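Local atomic coordinates of glycosylation Associate Protein 1 (Streptococcus agalactiae serotype V, PDB entry 6OYC), a protein that probably works within the Gap123 complex in the glycosylation and accessory Sec export of serine-rich surface glycoproteins, and has a glycosyltransferase-like (GT-B) fold. Residues T337-V342 with K475-Y480; Y465-E468 with E472-K475. One frame throughout, in Å; residues are numbered along the deposited sequence.

Contact 1: residues T337-V342 with K475-Y480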
loop_
_atom_site.group_PDB
_atom_site.type_symbol
_atom_site.label_atom_id
_atom_site.label_comp_id
_atom_site.label_asym_id
_atom_site.label_seq_id
_atom_site.Cartn_x
_atom_site.Cartn_y
_atom_site.Cartn_z
ATOM N N THR A 337 -16.916 22.462 -17.463
ATOM C CA THR A 337 -17.529 22.976 -18.680
ATOM C C THR A 337 -17.629 21.887 -19.734
ATOM O O THR A 337 -18.690 21.686 -20.341
ATOM C CB THR A 337 -16.728 24.172 -19.196
ATOM O OG1 THR A 337 -16.906 25.268 -18.298
ATOM C CG2 THR A 337 -17.196 24.584 -20.574
ATOM N N SER A 338 -16.544 21.145 -19.945
ATOM C CA SER A 338 -16.583 20.115 -20.973
ATOM C C SER A 338 -17.440 18.938 -20.543
ATOM O O SER A 338 -18.107 18.318 -21.383
ATOM C CB SER A 338 -15.169 19.654 -21.316
ATOM O OG SER A 338 -14.534 20.578 -22.178
ATOM N N LEU A 339 -17.444 18.619 -19.243
ATOM C CA LEU A 339 -18.256 17.501 -18.769
ATOM C C LEU A 339 -19.736 17.784 -18.971
ATOM O O LEU A 339 -20.491 16.896 -19.388
ATOM C CB LEU A 339 -17.962 17.207 -17.292
ATOM C CG LEU A 339 -16.590 16.603 -16.932
ATOM C CD1 LEU A 339 -16.361 16.626 -15.415
ATOM C CD2 LEU A 339 -16.420 15.203 -17.497
ATOM N N TYR A 340 -20.161 19.019 -18.678
ATOM C CA TYR A 340 -21.518 19.458 -18.986
ATOM C C TYR A 340 -21.867 19.211 -20.453
ATOM O O TYR A 340 -22.907 18.618 -20.763
ATOM C CB TYR A 340 -21.662 20.938 -18.626
ATOM C CG TYR A 340 -23.082 21.461 -18.688
ATOM C CD1 TYR A 340 -24.026 21.066 -17.752
ATOM C CD2 TYR A 340 -23.473 22.362 -19.675
ATOM C CE1 TYR A 340 -25.329 21.542 -17.802
ATOM C CE2 TYR A 340 -24.769 22.851 -19.725
ATOM C CZ TYR A 340 -25.693 22.429 -18.794
ATOM O OH TYR A 340 -26.981 22.900 -18.838
ATOM N N LYS A 341 -20.981 19.612 -21.369
ATOM C CA LYS A 341 -21.281 19.496 -22.795
ATOM C C LYS A 341 -21.488 18.043 -23.217
ATOM O O LYS A 341 -22.468 17.723 -23.904
ATOM C CB LYS A 341 -20.168 20.140 -23.622
ATOM C CG LYS A 341 -20.296 21.656 -23.779
ATOM C CD LYS A 341 -19.507 22.142 -24.984
ATOM C CE LYS A 341 -18.531 23.260 -24.605
ATOM N NZ LYS A 341 -19.198 24.532 -24.189
ATOM N N VAL A 342 -20.573 17.144 -22.826
ATOM C CA VAL A 342 -20.725 15.753 -23.252
ATOM C C VAL A 342 -21.912 15.098 -22.558
ATOM O O VAL A 342 -22.506 14.152 -23.089
ATOM C CB VAL A 342 -19.432 14.944 -23.021
ATOM C CG1 VAL A 342 -18.201 15.739 -23.449
ATOM C CG2 VAL A 342 -19.327 14.481 -21.573
ATOM N N LYS A 475 -13.826 15.618 -26.971
ATOM C CA LYS A 475 -13.550 14.610 -27.986
ATOM C C LYS A 475 -13.201 13.264 -27.365
ATOM O O LYS A 475 -13.701 12.224 -27.808
ATOM C CB LYS A 475 -12.398 15.083 -28.881
ATOM C CG LYS A 475 -12.041 14.159 -30.030
ATOM C CD LYS A 475 -10.946 14.776 -30.911
ATOM C CE LYS A 475 -10.534 13.853 -32.074
ATOM N NZ LYS A 475 -9.623 14.523 -33.063
ATOM N N ALA A 476 -12.382 13.281 -26.307
ATOM C CA ALA A 476 -11.867 12.048 -25.728
ATOM C C ALA A 476 -12.960 11.240 -25.028
ATOM O O ALA A 476 -12.952 10.004 -25.081
ATOM C CB ALA A 476 -10.724 12.377 -24.765
ATOM N N ILE A 477 -13.895 11.901 -24.356
ATOM C CA ILE A 477 -14.919 11.173 -23.607
ATOM C C ILE A 477 -15.839 10.431 -24.579
ATOM O O ILE A 477 -16.082 9.231 -24.379
ATOM C CB ILE A 477 -15.696 12.104 -22.658
ATOM C CG1 ILE A 477 -14.773 12.623 -21.554
ATOM C CG2 ILE A 477 -16.865 11.375 -22.050
ATOM C CD1 ILE A 477 -15.448 13.579 -20.573
ATOM N N PRO A 478 -16.363 11.066 -25.643
ATOM C CA PRO A 478 -17.159 10.290 -26.616
ATOM C C PRO A 478 -16.376 9.182 -27.288
ATOM O O PRO A 478 -16.936 8.112 -27.551
ATOM C CB PRO A 478 -17.608 11.351 -27.625
ATOM C CG PRO A 478 -17.635 12.613 -26.834
ATOM C CD PRO A 478 -16.442 12.512 -25.925
ATOM N N TYR A 479 -15.085 9.409 -27.553
ATOM C CA TYR A 479 -14.243 8.408 -28.199
ATOM C C TYR A 479 -14.298 7.052 -27.501
ATOM O O TYR A 479 -14.201 6.005 -28.151
ATOM C CB TYR A 479 -12.805 8.916 -28.222
ATOM C CG TYR A 479 -11.814 7.996 -28.897
ATOM C CD1 TYR A 479 -11.658 8.016 -30.279
ATOM C CD2 TYR A 479 -11.014 7.125 -28.158
ATOM C CE1 TYR A 479 -10.743 7.192 -30.913
ATOM C CE2 TYR A 479 -10.085 6.290 -28.793
ATOM C CZ TYR A 479 -9.961 6.334 -30.175
ATOM O OH TYR A 479 -9.059 5.531 -30.838
ATOM N N TYR A 480 -14.392 7.041 -26.171
ATOM C CA TYR A 480 -14.439 5.778 -25.446
ATOM C C TYR A 480 -15.824 5.440 -24.926
ATOM O O TYR A 480 -16.124 4.256 -24.742
ATOM C CB TYR A 480 -13.430 5.780 -24.281
ATOM C CG TYR A 480 -12.041 5.381 -24.730
ATOM C CD1 TYR A 480 -11.822 4.150 -25.322
ATOM C CD2 TYR A 480 -10.964 6.243 -24.605
ATOM C CE1 TYR A 480 -10.571 3.781 -25.761
ATOM C CE2 TYR A 480 -9.701 5.875 -25.047
ATOM C CZ TYR A 480 -9.512 4.642 -25.624
ATOM O OH TYR A 480 -8.267 4.244 -26.080
#

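Contact 2: residues Y465-E468 with E472-K475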
loop_
_atom_site.group_PDB
_atom_site.type_symbol
_atom_site.label_atom_id
_atom_site.label_comp_id
_atom_site.label_asym_id
_atom_site.label_seq_id
_atom_site.Cartn_x
_atom_site.Cartn_y
_atom_site.Cartn_z
ATOM N N TYR A 465 -6.266 7.844 -23.871
ATOM C CA TYR A 465 -6.299 9.000 -24.752
ATOM C C TYR A 465 -5.616 10.159 -24.044
ATOM O O TYR A 465 -5.989 10.513 -22.918
ATOM C CB TYR A 465 -7.737 9.358 -25.126
ATOM C CG TYR A 465 -7.866 10.268 -26.330
ATOM C CD1 TYR A 465 -7.616 11.637 -26.225
ATOM C CD2 TYR A 465 -8.263 9.765 -27.570
ATOM C CE1 TYR A 465 -7.752 12.485 -27.324
ATOM C CE2 TYR A 465 -8.400 10.608 -28.680
ATOM C CZ TYR A 465 -8.143 11.963 -28.547
ATOM O OH TYR A 465 -8.270 12.793 -29.636
ATOM N N ILE A 466 -4.610 10.726 -24.699
ATOM C CA ILE A 466 -3.852 11.847 -24.161
ATOM C C ILE A 466 -4.380 13.131 -24.791
ATOM O O ILE A 466 -4.289 13.319 -26.011
ATOM C CB ILE A 466 -2.346 11.671 -24.417
ATOM C CG1 ILE A 466 -1.879 10.308 -23.900
ATOM C CG2 ILE A 466 -1.566 12.780 -23.748
ATOM C CD1 ILE A 466 -0.383 10.095 -24.029
ATOM N N ILE A 467 -4.942 14.006 -23.967
ATOM C CA ILE A 467 -5.480 15.278 -24.431
ATOM C C ILE A 467 -4.422 16.361 -24.250
ATOM O O ILE A 467 -3.680 16.376 -23.255
ATOM C CB ILE A 467 -6.795 15.642 -23.704
ATOM C CG1 ILE A 467 -6.573 15.797 -22.207
ATOM C CG2 ILE A 467 -7.860 14.582 -23.944
ATOM C CD1 ILE A 467 -7.782 16.298 -21.463
ATOM N N GLU A 468 -4.332 17.253 -25.238
ATOM C CA GLU A 468 -3.419 18.387 -25.168
ATOM C C GLU A 468 -4.021 19.534 -24.377
ATOM O O GLU A 468 -3.279 20.320 -23.782
ATOM C CB GLU A 468 -3.052 18.871 -26.573
ATOM C CG GLU A 468 -2.197 17.892 -27.376
ATOM C CD GLU A 468 -2.656 17.754 -28.830
ATOM O OE1 GLU A 468 -1.854 17.289 -29.674
ATOM O OE2 GLU A 468 -3.819 18.114 -29.129
ATOM N N GLU A 472 -10.384 19.214 -24.948
ATOM C CA GLU A 472 -10.327 17.989 -25.729
ATOM C C GLU A 472 -11.027 16.812 -25.035
ATOM O O GLU A 472 -11.277 15.792 -25.688
ATOM C CB GLU A 472 -8.865 17.683 -26.029
ATOM C CG GLU A 472 -8.603 16.912 -27.302
ATOM C CD GLU A 472 -7.112 16.697 -27.527
ATOM O OE1 GLU A 472 -6.308 17.445 -26.910
ATOM O OE2 GLU A 472 -6.747 15.776 -28.298
ATOM N N LEU A 473 -11.357 16.927 -23.738
ATOM C CA LEU A 473 -12.270 15.970 -23.110
ATOM C C LEU A 473 -13.551 15.810 -23.916
ATOM O O LEU A 473 -14.139 14.718 -23.943
ATOM C CB LEU A 473 -12.637 16.413 -21.695
ATOM C CG LEU A 473 -11.605 16.229 -20.582
ATOM C CD1 LEU A 473 -12.132 16.839 -19.276
ATOM C CD2 LEU A 473 -11.212 14.761 -20.424
ATOM N N GLU A 474 -14.002 16.896 -24.566
ATOM C CA GLU A 474 -15.214 16.851 -25.380
ATOM C C GLU A 474 -15.059 15.937 -26.586
ATOM O O GLU A 474 -16.067 15.527 -27.170
ATOM C CB GLU A 474 -15.605 18.261 -25.837
ATOM C CG GLU A 474 -16.257 19.113 -24.757
ATOM C CD GLU A 474 -16.233 20.596 -25.091
ATOM O OE1 GLU A 474 -15.734 21.398 -24.271
ATOM O OE2 GLU A 474 -16.716 20.959 -26.184
ATOM N N LYS A 475 -13.826 15.618 -26.971
ATOM C CA LYS A 475 -13.550 14.610 -27.986
ATOM C C LYS A 475 -13.201 13.264 -27.365
ATOM O O LYS A 475 -13.701 12.224 -27.808
ATOM C CB LYS A 475 -12.398 15.083 -28.881
ATOM C CG LYS A 475 -12.041 14.159 -30.030
ATOM C CD LYS A 475 -10.946 14.776 -30.911
ATOM C CE LYS A 475 -10.534 13.853 -32.074
ATOM N NZ LYS A 475 -9.623 14.523 -33.063
#

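Contact 1: residues T337-V342 with K475-Y480
S338 OG is hydrogen-bonded to the carboxylate oxygen OE1 of E474, the residue just before 475-480, and beside this polar pair L339 and V342 meet I477 and P478 through carbon atoms alone. The two helices illustrate how a widely spaced helix pair is filled by one branched residue: their short axes stay 10.2 Å apart at closest and are set at a crossing angle of -40°, and I477 bridges much of that gap. Its CG1 branch lies anti to the carbonyl carbon (chi1 -66°) and then runs extended, which carries the terminal methyl towards 337-342. That methyl, I477 CD1, comes 3.6 Å from L339 CD2. The side chain of L339 starts off away from the partner helix, and only its end swings back to make this touch. I477 CD1 is also 4.1 Å from V342 CG2, while the second branch, I477 CG2, lies 4.0 Å from the same valine methyl. Both L339 and V342 cross the isoleucine at about a right angle, one turn of helix apart. The other valine branch is turned to the proline, V342 CG1 standing 4.4 Å from P478 CD in a looser contact. P478 has no N-H to give to the preceding turn, and the helix is kinked there; the CA atoms of V342 and P478 lie 7.3 Å apart, the nearest such pair. Beyond the helix pair, I477 also packs on L426 and I428 of the central strand 426-428, so it is shared between helix and sheet. With a small interface made of methyl and methylene groups, the fit between these two helices rests on shape and the exclusion of water, and a directional polar bond is added by S338 and E474 at the border.

Contact 2: residues Y465-E468 with E472-K475
E472 carries its CG anti to the backbone N (chi1 -152°) and continues extended, so that its carboxylate reaches across to I467, E468 and the ring of Y465. The two oxygens then do different work. OE1 accepts a hydrogen bond from the backbone amide E468 N at 2.6 Å, with an N-H...O angle of 151°; the amide approaches on the syn side but tilted 33° out of the carboxylate plane. OE2 instead lies in the plane of the Y465 ring at its edge, 3.6 Å from both Y465 CE1 and Y465 OH and with no hydrogen bond assigned, the carboxylate turned almost perpendicular to the ring. An anion beside the ring's C-H rim is probably mildly favourable. Y465 OH also rests in van der Waals contact on the methylenes of K475, 3.5 Å from CE, while K475 NZ stays 4.1 Å from that oxygen. The apolar side is supplied by I467. Its CB packs 3.7 Å from E472 CB as the two side chains lie alongside, running opposite ways, and its CD1 reaches L473 CD2 at 3.9 Å. Less comfortable is the second acidic group: E468 OE2 stands 3.4 Å from E472 OE1, two acceptors without a bond. This closeness could raise the proton affinity of one carboxylate, a cautious reading because the exposed E468 touches a crystal neighbour. Y465 is further packed by the ring of Y479 and the edge-to-face ring of H460. The E472 carboxylate thus bonds the amide two residues past strand 464-466, closing the loop between that strand and helix 473-481, a beta-alpha connection at the edge of a parallel, Rossmann-like sheet, as in the second domain of a GT-B fold.

Contacts 1 and 2 are two sides of helix 473-481, their centres about 8 Å apart; their segments overlap at K475, which touches its partner segment only in contact 2. Contact 2 ties the 472-475 segment to strand 464-466 and the loop that follows it, while contact 1 sets the next turn against helix 329-344. E474 joins them through its hydrogen bond to S338, with OE1 2.5 Å from S338 OG, and its OE2 is 3.3 Å from K341 CD. A476 is a second link, its CB packing 3.5 Å from Y465 CD1 and 3.7 Å from I467 CG2. Together they illustrate how one short helix can join an edge strand to a neighbouring helix within a single alpha/beta domain.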